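Local coordinates for protein D-psicose 3-epimerase (Agrobacterium tumefaciens, PDB 2HK0) that epimerises D-psicose and D-fructose at carbon 3, a metal-assisted reaction on non-phosphorylated ketose sugars, at residues G87-K90 with T91-L94; F109-T112 with L113-A117; V171-R174 with F175-H178; I289-M292 with D293-R297. All coordinates share one frame; numbering follows the deposited sequence.

Overall arrangement
The chain folds as an eight-stranded TIM barrel. Contacts 1 and 3 lie in the loops that leave the C-terminal ends of strands 81-85 and 166-170, the end where TIM-barrel enzymes carry their active sites; their centres are about 16 Å apart and their nearest atoms about 9 Å. Contact 2, within helix 99-118, follows contact 1 in the same beta-alpha-beta unit and touches it: Phe-109 CZ meets Pro-88 CG at 3.8 Å, and Phe-109 CE1 meets Leu-94 CD1 at 3.8 Å. Contact 4, in the last helix, 289-307, stands apart, its centre about 34 Å from that of contact 1 on the opposite side of the chain's centre. Contact 3 also reaches the second subunit.

Contact 1 of 4, residues G87-K90 with T91-L94; sequences GPSK and TKNL
Ser-89 O lies in the plane of the Asn-93 amide and takes a straight hydrogen bond from Asn-93 ND2 at 3.0 Å (164° at the hydrogen). The ring of Pro-88 comes up beside the root of this side chain, its CB 3.9 Å from Asn-93 CB and 3.5 Å from Lys-92 O. Between them the backbone makes a type I beta turn with Lys-90 and Thr-91 at its corners. Ser-89 and Lys-92 exchange both backbone bonds, Ser-89 N to Lys-92 O at 3.1 Å and Lys-92 N to Ser-89 O at 3.2 Å. Over the turn, Ser-89 OG and Thr-91 OG1 are hydrogen-bonded at 3.2 Å, each hydroxyl held between its own backbone N and carbonyl carbon (chi1 75° and 52°), while the extended lysine chains lead away. Asn-93 OD1 serves the next residues, accepting from Ser-95 N in an Asx turn and from Ser-96 N. Ser-89 O is thus gripped by two donors and the Asn-93 amide is bonded at both ends, which fixes its rotation and ties the turn after strand 81-85 to the approach to helix 99-118.

Contact 2 of 4, residues F109-T112 with L113-A117; sequences FERT and LSNVA
Phe-109 gives its carbonyl O to Leu-113 N at 2.7 Å, a nearly straight helical bond. The Leu-113 side chain lies close to that carbonyl, Leu-113 CB 3.2 Å from Phe-109 O and Leu-113 CD2 4.5 Å from Phe-109 CB. At Glu-110 the carbonyl accepts twice from one residue: Ser-114 N at 3.0 Å and Ser-114 OG, also at 3.0 Å, reach Glu-110 O from opposite faces of its plane. The serine hydroxyl can do this because chi1 (-63°) sets OG beside its own backbone N, facing the preceding turn. All this belongs to helix 99-118, the crossover of the beta-alpha-beta unit from strand 81-85 to strand 123-126; Phe-109 and Leu-113 turn to helix 142-162, touching Ile-156 and Ala-160. Arg-111 O receives Asn-115 N at 3.1 Å, and a water donates both to this carbonyl and to Asn-115 OD1. The stem of Arg-111 passes Asn-115 with CG 3.9 Å from ND2, the guanidinium and amide planes turned 63° apart. Asn-115 ND2 itself donates to Asn-61 OD1. Thr-112 likewise bonds Asn-61, through OG1, which is also hydrogen-bonded to Phe-108 O; its CG2 instead lies 4.2 Å from Val-116 CG2, beside the bond from Val-116 N to Thr-112 O.

Contact 3 of 4, residues V171-R174 with F175-H178; sequences VLNR and FENH
This is a largely buried turn held by one asparagine, Asn-173, in the loop that follows barrel strand 166-170. Its side chain closes an Asx turn, with Asn-173 OD1 accepting from Phe-175 N at 2.7 Å, while Asn-173 O takes two donors, Glu-176 N at 2.9 Å and Asn-177 N at 3.2 Å; the first of these closes a type I beta turn over Arg-174 and Phe-175. The other end of the amide, Asn-173 ND2, donates to Glu-176 OE2 at 2.9 Å, from above the carboxylate plane, the two flat groups being 71° apart. Chi1 of 72° sets the amide between the backbone N and carbonyl carbon, where both ends find partners. Arg-174 and Phe-175 run side by side: Arg-174 CG sits over one face of the ring, 4.0 Å from its centroid, in a CH-pi contact, and Asn-173 OD1 lies at the edge. Leu-172 CD1 packs 3.9 Å from Asn-177 CB. The Phe-175 ring stacks on Phe-175 of the second subunit, placing the turn in the subunit interface. Within its own subunit the turn packs on helix 204-210, where Arg-174 NE pairs with Glu-210 and Asn-173 ND2 also bonds His-206, while Val-171 rests on strand 198-203.

Contact 4 of 4, residues I289-M292 with D293-R297; sequences IAKM and DEDAR
Lys-291 and Asp-295 form the ionic part of the contact, a salt bridge one helical turn apart. Lys-291 NZ reaches Asp-295 OD1 at 3.2 Å on the syn side, 26° out of the carboxylate plane, with a weak second bond to Asp-295 OD2 at 3.5 Å. The lysine gets there by bending at chi2 and chi4 (both 50°), which turns the chain forward along the helix and lays Lys-291 CD 3.8 Å from Glu-294 OE1. Asp-295 OD1 also pairs with Lys-240, so two ammonium groups would be expected to stabilise its negative charge. The residues open helix 289-307, the last of the chain; it closes up against the first part of the barrel, where Asp-293 OD1 pairs with Lys-44 of helix 39-47 and Met-292, a selenomethionine, packs on Trp-30. Of the backbone bonds, Asp-293 N to Ile-289 O and Asp-295 N to Lys-291 O are both 2.9 Å, and Met-292 O, which takes Ala-296 N, accepts from Tyr-29 OH too. A water spans two turns, donating to Ala-290 O at 2.7 Å and accepting from Arg-297 NH2. Van der Waals contact is slight: Ile-289 lies alongside Asp-293, its CG2 4.0 Å from Asp-293 OD2.

Contact 1 of 4, residues G87-K90 with T91-L94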
loop_
_atom_site.group_PDB
_atom_site.type_symbol
_atom_site.label_atom_id
_atom_site.label_comp_id
_atom_site.label_asym_id
_atom_site.label_seq_id
_atom_site.Cartn_x
_atom_site.Cartn_y
_atom_site.Cartn_z
ATOM N N GLY A 87 -7.065 -25.029 -21.686
ATOM C CA GLY A 87 -7.965 -23.996 -22.170
ATOM C C GLY A 87 -8.991 -24.594 -23.112
ATOM O O GLY A 87 -8.703 -24.801 -24.284
ATOM N N PRO A 88 -10.200 -24.894 -22.625
ATOM C CA PRO A 88 -11.251 -25.476 -23.464
ATOM C C PRO A 88 -11.610 -24.503 -24.588
ATOM O O PRO A 88 -11.393 -23.299 -24.457
ATOM C CB PRO A 88 -12.408 -25.672 -22.484
ATOM C CG PRO A 88 -11.727 -25.768 -21.143
ATOM C CD PRO A 88 -10.678 -24.696 -21.250
ATOM N N SER A 89 -12.169 -25.023 -25.677
ATOM C CA SER A 89 -12.544 -24.192 -26.818
ATOM C C SER A 89 -14.052 -24.063 -26.936
ATOM O O SER A 89 -14.795 -24.722 -26.213
ATOM C CB SER A 89 -11.984 -24.789 -28.115
ATOM O OG SER A 89 -12.729 -25.926 -28.513
ATOM N N LYS A 90 -14.500 -23.214 -27.858
ATOM C CA LYS A 90 -15.927 -22.999 -28.076
ATOM C C LYS A 90 -16.641 -24.276 -28.493
ATOM O O LYS A 90 -17.803 -24.471 -28.168
ATOM C CB LYS A 90 -16.164 -21.924 -29.145
ATOM C CG LYS A 90 -15.506 -20.589 -28.829
ATOM C CD LYS A 90 -16.000 -19.460 -29.731
ATOM C CE LYS A 90 -15.409 -18.112 -29.288
ATOM N NZ LYS A 90 -16.045 -16.942 -29.973
ATOM N N THR A 91 -15.940 -25.150 -29.206
ATOM C CA THR A 91 -16.532 -26.404 -29.671
ATOM C C THR A 91 -16.352 -27.584 -28.706
ATOM O O THR A 91 -17.027 -28.601 -28.833
ATOM C CB THR A 91 -15.952 -26.787 -31.042
ATOM O OG1 THR A 91 -14.521 -26.765 -30.971
ATOM C CG2 THR A 91 -16.410 -25.802 -32.106
ATOM N N LYS A 92 -15.437 -27.450 -27.750
ATOM C CA LYS A 92 -15.199 -28.512 -26.773
ATOM C C LYS A 92 -15.071 -27.910 -25.381
ATOM O O LYS A 92 -13.986 -27.490 -24.987
ATOM C CB LYS A 92 -13.913 -29.282 -27.112
ATOM C CG LYS A 92 -13.905 -29.881 -28.502
ATOM C CD LYS A 92 -12.637 -30.675 -28.761
ATOM C CE LYS A 92 -12.620 -31.236 -30.177
ATOM N NZ LYS A 92 -11.356 -31.977 -30.436
ATOM N N ASN A 93 -16.178 -27.854 -24.646
ATOM C CA ASN A 93 -16.158 -27.294 -23.299
ATOM C C ASN A 93 -17.331 -27.838 -22.520
ATOM O O ASN A 93 -18.297 -28.335 -23.109
ATOM C CB ASN A 93 -16.229 -25.769 -23.345
ATOM C CG ASN A 93 -17.572 -25.265 -23.822
ATOM O OD1 ASN A 93 -18.586 -25.410 -23.131
ATOM N ND2 ASN A 93 -17.590 -24.667 -25.007
ATOM N N LEU A 94 -17.259 -27.716 -21.198
ATOM C CA LEU A 94 -18.288 -28.247 -20.307
ATOM C C LEU A 94 -19.449 -27.327 -19.954
ATOM O O LEU A 94 -20.389 -27.743 -19.280
ATOM C CB LEU A 94 -17.627 -28.718 -19.006
ATOM C CG LEU A 94 -16.359 -29.560 -19.171
ATOM C CD1 LEU A 94 -15.671 -29.755 -17.832
ATOM C CD2 LEU A 94 -16.723 -30.893 -19.806
#

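Contact 2 of 4, residues F109-T112 with L113-A117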
loop_
_atom_site.group_PDB
_atom_site.type_symbol
_atom_site.label_atom_id
_atom_site.label_comp_id
_atom_site.label_asym_id
_atom_site.label_seq_id
_atom_site.Cartn_x
_atom_site.Cartn_y
_atom_site.Cartn_z
ATOM N N PHE A 109 -11.487 -33.695 -22.275
ATOM C CA PHE A 109 -10.846 -33.719 -20.972
ATOM C C PHE A 109 -10.284 -35.089 -20.622
ATOM O O PHE A 109 -9.156 -35.198 -20.146
ATOM C CB PHE A 109 -11.816 -33.270 -19.876
ATOM C CG PHE A 109 -11.776 -31.796 -19.604
ATOM C CD1 PHE A 109 -12.646 -30.922 -20.256
ATOM C CD2 PHE A 109 -10.851 -31.273 -18.705
ATOM C CE1 PHE A 109 -12.597 -29.545 -20.011
ATOM C CE2 PHE A 109 -10.794 -29.894 -18.451
ATOM C CZ PHE A 109 -11.666 -29.032 -19.104
ATOM N N GLU A 110 -11.068 -36.138 -20.854
ATOM C CA GLU A 110 -10.606 -37.485 -20.540
ATOM C C GLU A 110 -9.322 -37.825 -21.287
ATOM O O GLU A 110 -8.379 -38.355 -20.706
ATOM C CB GLU A 110 -11.712 -38.493 -20.843
ATOM C CG GLU A 110 -12.851 -38.357 -19.849
ATOM C CD GLU A 110 -13.967 -39.343 -20.091
ATOM O OE1 GLU A 110 -13.684 -40.437 -20.631
ATOM O OE2 GLU A 110 -15.122 -39.028 -19.729
ATOM N N ARG A 111 -9.273 -37.485 -22.565
ATOM C CA ARG A 111 -8.080 -37.740 -23.371
ATOM C C ARG A 111 -6.871 -36.949 -22.849
ATOM O O ARG A 111 -5.771 -37.491 -22.665
ATOM C CB ARG A 111 -8.355 -37.352 -24.827
ATOM C CG ARG A 111 -7.158 -37.491 -25.744
ATOM C CD ARG A 111 -7.445 -36.820 -27.072
ATOM N NE ARG A 111 -6.424 -37.104 -28.073
ATOM C CZ ARG A 111 -6.280 -36.405 -29.195
ATOM N NH1 ARG A 111 -7.091 -35.383 -29.439
ATOM N NH2 ARG A 111 -5.341 -36.733 -30.077
ATOM N N THR A 112 -7.079 -35.659 -22.613
ATOM C CA THR A 112 -6.009 -34.799 -22.128
ATOM C C THR A 112 -5.519 -35.260 -20.761
ATOM O O THR A 112 -4.324 -35.340 -20.521
ATOM C CB THR A 112 -6.494 -33.336 -22.036
ATOM O OG1 THR A 112 -6.974 -32.920 -23.317
ATOM C CG2 THR A 112 -5.374 -32.421 -21.627
ATOM N N LEU A 113 -6.447 -35.567 -19.865
ATOM C CA LEU A 113 -6.092 -36.021 -18.520
ATOM C C LEU A 113 -5.250 -37.310 -18.563
ATOM O O LEU A 113 -4.296 -37.464 -17.796
ATOM C CB LEU A 113 -7.374 -36.252 -17.706
ATOM C CG LEU A 113 -7.887 -35.311 -16.603
ATOM C CD1 LEU A 113 -7.281 -33.942 -16.693
ATOM C CD2 LEU A 113 -9.415 -35.246 -16.673
ATOM N N SER A 114 -5.606 -38.240 -19.454
ATOM C CA SER A 114 -4.848 -39.484 -19.576
ATOM C C SER A 114 -3.423 -39.173 -20.030
ATOM O O SER A 114 -2.456 -39.740 -19.519
ATOM C CB SER A 114 -5.508 -40.426 -20.589
ATOM O OG SER A 114 -6.804 -40.808 -20.149
ATOM N N ASN A 115 -3.291 -38.273 -20.994
ATOM C CA ASN A 115 -1.968 -37.913 -21.491
ATOM C C ASN A 115 -1.170 -37.173 -20.414
ATOM O O ASN A 115 0.023 -37.413 -20.242
ATOM C CB ASN A 115 -2.097 -37.068 -22.757
ATOM C CG ASN A 115 -2.585 -37.883 -23.947
ATOM O OD1 ASN A 115 -2.264 -39.062 -24.066
ATOM N ND2 ASN A 115 -3.352 -37.258 -24.828
ATOM N N VAL A 116 -1.853 -36.293 -19.684
ATOM C CA VAL A 116 -1.251 -35.511 -18.607
ATOM C C VAL A 116 -0.624 -36.434 -17.555
ATOM O O VAL A 116 0.467 -36.166 -17.034
ATOM C CB VAL A 116 -2.341 -34.616 -17.972
ATOM C CG1 VAL A 116 -2.041 -34.343 -16.531
ATOM C CG2 VAL A 116 -2.467 -33.307 -18.788
ATOM N N ALA A 117 -1.310 -37.532 -17.252
ATOM C CA ALA A 117 -0.804 -38.482 -16.270
ATOM C C ALA A 117 0.469 -39.162 -16.775
ATOM O O ALA A 117 1.345 -39.526 -15.978
ATOM C CB ALA A 117 -1.878 -39.522 -15.942
HETATM O O HOH W 1 -4.966 -40.349 -24.087
#

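Contact 3 of 4, residues V171-R174 with F175-H178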
loop_
_atom_site.group_PDB
_atom_site.type_symbol
_atom_site.label_atom_id
_atom_site.label_comp_id
_atom_site.label_asym_id
_atom_site.label_seq_id
_atom_site.Cartn_x
_atom_site.Cartn_y
_atom_site.Cartn_z
ATOM N N VAL A 171 -10.265 -18.435 -11.175
ATOM C CA VAL A 171 -11.165 -17.288 -11.041
ATOM C C VAL A 171 -10.556 -16.224 -11.954
ATOM O O VAL A 171 -9.375 -15.908 -11.828
ATOM C CB VAL A 171 -11.207 -16.805 -9.563
ATOM C CG1 VAL A 171 -12.020 -15.517 -9.433
ATOM C CG2 VAL A 171 -11.834 -17.903 -8.690
ATOM N N LEU A 172 -11.352 -15.694 -12.880
ATOM C CA LEU A 172 -10.856 -14.699 -13.848
ATOM C C LEU A 172 -11.539 -13.330 -13.777
ATOM O O LEU A 172 -12.610 -13.190 -13.191
ATOM C CB LEU A 172 -11.026 -15.244 -15.266
ATOM C CG LEU A 172 -10.311 -16.544 -15.613
ATOM C CD1 LEU A 172 -10.828 -17.055 -16.967
ATOM C CD2 LEU A 172 -8.814 -16.307 -15.664
ATOM N N ASN A 173 -10.924 -12.323 -14.397
ATOM C CA ASN A 173 -11.504 -10.981 -14.391
ATOM C C ASN A 173 -12.690 -10.892 -15.358
ATOM O O ASN A 173 -12.815 -11.695 -16.277
ATOM C CB ASN A 173 -10.438 -9.940 -14.748
ATOM C CG ASN A 173 -10.046 -9.979 -16.214
ATOM O OD1 ASN A 173 -10.829 -9.593 -17.094
ATOM N ND2 ASN A 173 -8.836 -10.449 -16.485
ATOM N N ARG A 174 -13.552 -9.906 -15.145
ATOM C CA ARG A 174 -14.754 -9.716 -15.950
ATOM C C ARG A 174 -14.575 -9.747 -17.476
ATOM O O ARG A 174 -15.494 -10.116 -18.201
ATOM C CB ARG A 174 -15.413 -8.388 -15.569
ATOM C CG ARG A 174 -14.580 -7.175 -15.954
ATOM C CD ARG A 174 -15.173 -5.910 -15.329
ATOM N NE ARG A 174 -15.181 -6.015 -13.868
ATOM C CZ ARG A 174 -15.877 -5.218 -13.077
ATOM N NH1 ARG A 174 -16.615 -4.248 -13.606
ATOM N NH2 ARG A 174 -15.857 -5.408 -11.766
ATOM N N PHE A 175 -13.414 -9.336 -17.968
ATOM C CA PHE A 175 -13.189 -9.323 -19.417
ATOM C C PHE A 175 -12.953 -10.710 -20.025
ATOM O O PHE A 175 -13.079 -10.876 -21.236
ATOM C CB PHE A 175 -12.001 -8.409 -19.747
ATOM C CG PHE A 175 -12.196 -6.983 -19.300
ATOM C CD1 PHE A 175 -12.995 -6.110 -20.037
ATOM C CD2 PHE A 175 -11.591 -6.518 -18.133
ATOM C CE1 PHE A 175 -13.186 -4.780 -19.618
ATOM C CE2 PHE A 175 -11.772 -5.206 -17.707
ATOM C CZ PHE A 175 -12.571 -4.327 -18.448
ATOM N N GLU A 176 -12.645 -11.702 -19.187
ATOM C CA GLU A 176 -12.337 -13.047 -19.671
ATOM C C GLU A 176 -13.325 -14.132 -19.241
ATOM O O GLU A 176 -13.344 -15.219 -19.809
ATOM C CB GLU A 176 -10.893 -13.414 -19.246
ATOM C CG GLU A 176 -9.868 -12.410 -19.792
ATOM C CD GLU A 176 -8.426 -12.697 -19.386
ATOM O OE1 GLU A 176 -7.954 -13.826 -19.605
ATOM O OE2 GLU A 176 -7.761 -11.783 -18.852
ATOM N N ASN A 177 -14.134 -13.865 -18.226
ATOM C CA ASN A 177 -15.136 -14.846 -17.812
ATOM C C ASN A 177 -16.258 -14.093 -17.123
ATOM O O ASN A 177 -16.038 -13.027 -16.533
ATOM C CB ASN A 177 -14.552 -15.918 -16.881
ATOM C CG ASN A 177 -15.513 -17.094 -16.669
ATOM O OD1 ASN A 177 -16.221 -17.159 -15.674
ATOM N ND2 ASN A 177 -15.540 -18.024 -17.627
ATOM N N HIS A 178 -17.464 -14.644 -17.211
ATOM C CA HIS A 178 -18.626 -13.993 -16.634
ATOM C C HIS A 178 -19.269 -14.804 -15.539
ATOM O O HIS A 178 -20.305 -14.397 -15.016
ATOM C CB HIS A 178 -19.664 -13.773 -17.718
ATOM C CG HIS A 178 -20.052 -15.037 -18.414
ATOM N ND1 HIS A 178 -19.209 -15.687 -19.288
ATOM C CD2 HIS A 178 -21.172 -15.795 -18.337
ATOM C CE1 HIS A 178 -19.791 -16.791 -19.722
ATOM N NE2 HIS A 178 -20.986 -16.879 -19.161
#

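Contact 4 of 4, residues I289-M292 with D293-R297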
loop_
_atom_site.group_PDB
_atom_site.type_symbol
_atom_site.label_atom_id
_atom_site.label_comp_id
_atom_site.label_asym_id
_atom_site.label_seq_id
_atom_site.Cartn_x
_atom_site.Cartn_y
_atom_site.Cartn_z
ATOM N N ILE A 289 17.182 -12.605 -24.764
ATOM C CA ILE A 289 16.894 -13.798 -23.982
ATOM C C ILE A 289 17.582 -13.795 -22.628
ATOM O O ILE A 289 16.977 -14.174 -21.627
ATOM C CB ILE A 289 17.258 -15.080 -24.729
ATOM C CG1 ILE A 289 16.318 -15.257 -25.921
ATOM C CG2 ILE A 289 17.077 -16.294 -23.805
ATOM C CD1 ILE A 289 16.620 -16.492 -26.756
ATOM N N ALA A 290 18.832 -13.342 -22.591
ATOM C CA ALA A 290 19.575 -13.298 -21.335
ATOM C C ALA A 290 18.939 -12.359 -20.307
ATOM O O ALA A 290 18.957 -12.647 -19.103
ATOM C CB ALA A 290 21.038 -12.892 -21.591
ATOM N N LYS A 291 18.397 -11.229 -20.757
ATOM C CA LYS A 291 17.763 -10.323 -19.810
ATOM C C LYS A 291 16.433 -10.958 -19.346
ATOM O O LYS A 291 16.066 -10.856 -18.179
ATOM C CB LYS A 291 17.531 -8.947 -20.445
ATOM C CG LYS A 291 16.906 -7.894 -19.510
ATOM C CD LYS A 291 17.645 -7.807 -18.195
ATOM C CE LYS A 291 17.343 -6.505 -17.459
ATOM N NZ LYS A 291 15.886 -6.250 -17.364
HETATM N N MSE A 292 15.730 -11.630 -20.252
HETATM C CA MSE A 292 14.469 -12.293 -19.889
HETATM C C MSE A 292 14.722 -13.331 -18.784
HETATM O O MSE A 292 13.945 -13.451 -17.834
HETATM C CB MSE A 292 13.866 -12.965 -21.116
HETATM C CG MSE A 292 13.354 -11.983 -22.177
HETATM SE SE MSE A 292 11.681 -11.107 -21.601
HETATM C CE MSE A 292 10.498 -12.616 -22.043
ATOM N N ASP A 293 15.820 -14.072 -18.917
ATOM C CA ASP A 293 16.216 -15.090 -17.937
ATOM C C ASP A 293 16.546 -14.456 -16.595
ATOM O O ASP A 293 16.192 -14.981 -15.532
ATOM C CB ASP A 293 17.458 -15.855 -18.418
ATOM C CG ASP A 293 17.163 -16.795 -19.569
ATOM O OD1 ASP A 293 15.980 -16.967 -19.954
ATOM O OD2 ASP A 293 18.136 -17.375 -20.092
ATOM N N GLU A 294 17.258 -13.337 -16.657
ATOM C CA GLU A 294 17.669 -12.603 -15.466
ATOM C C GLU A 294 16.437 -12.102 -14.696
ATOM O O GLU A 294 16.363 -12.234 -13.477
ATOM C CB GLU A 294 18.571 -11.435 -15.877
ATOM C CG GLU A 294 19.220 -10.665 -14.738
ATOM C CD GLU A 294 19.850 -9.364 -15.232
ATOM O OE1 GLU A 294 20.561 -9.398 -16.271
ATOM O OE2 GLU A 294 19.632 -8.309 -14.592
ATOM N N ASP A 295 15.476 -11.514 -15.402
ATOM C CA ASP A 295 14.251 -11.048 -14.744
ATOM C C ASP A 295 13.546 -12.254 -14.096
ATOM O O ASP A 295 13.097 -12.182 -12.957
ATOM C CB ASP A 295 13.301 -10.394 -15.751
ATOM C CG ASP A 295 13.716 -8.985 -16.124
ATOM O OD1 ASP A 295 14.500 -8.367 -15.380
ATOM O OD2 ASP A 295 13.236 -8.478 -17.155
ATOM N N ALA A 296 13.454 -13.361 -14.830
ATOM C CA ALA A 296 12.809 -14.570 -14.307
ATOM C C ALA A 296 13.534 -15.045 -13.048
ATOM O O ALA A 296 12.918 -15.323 -12.017
ATOM C CB ALA A 296 12.811 -15.675 -15.368
ATOM N N ARG A 297 14.856 -15.123 -13.136
ATOM C CA ARG A 297 15.674 -15.566 -12.013
ATOM C C ARG A 297 15.521 -14.630 -10.804
ATOM O O ARG A 297 15.437 -15.092 -9.652
ATOM C CB ARG A 297 17.140 -15.632 -12.458
ATOM C CG ARG A 297 17.996 -16.657 -11.758
ATOM C CD ARG A 297 19.072 -17.146 -12.741
ATOM N NE ARG A 297 19.561 -16.036 -13.550
ATOM C CZ ARG A 297 20.140 -16.148 -14.744
ATOM N NH1 ARG A 297 20.333 -17.336 -15.304
ATOM N NH2 ARG A 297 20.489 -15.050 -15.401
HETATM O O HOH W 2 20.775 -14.340 -18.023
#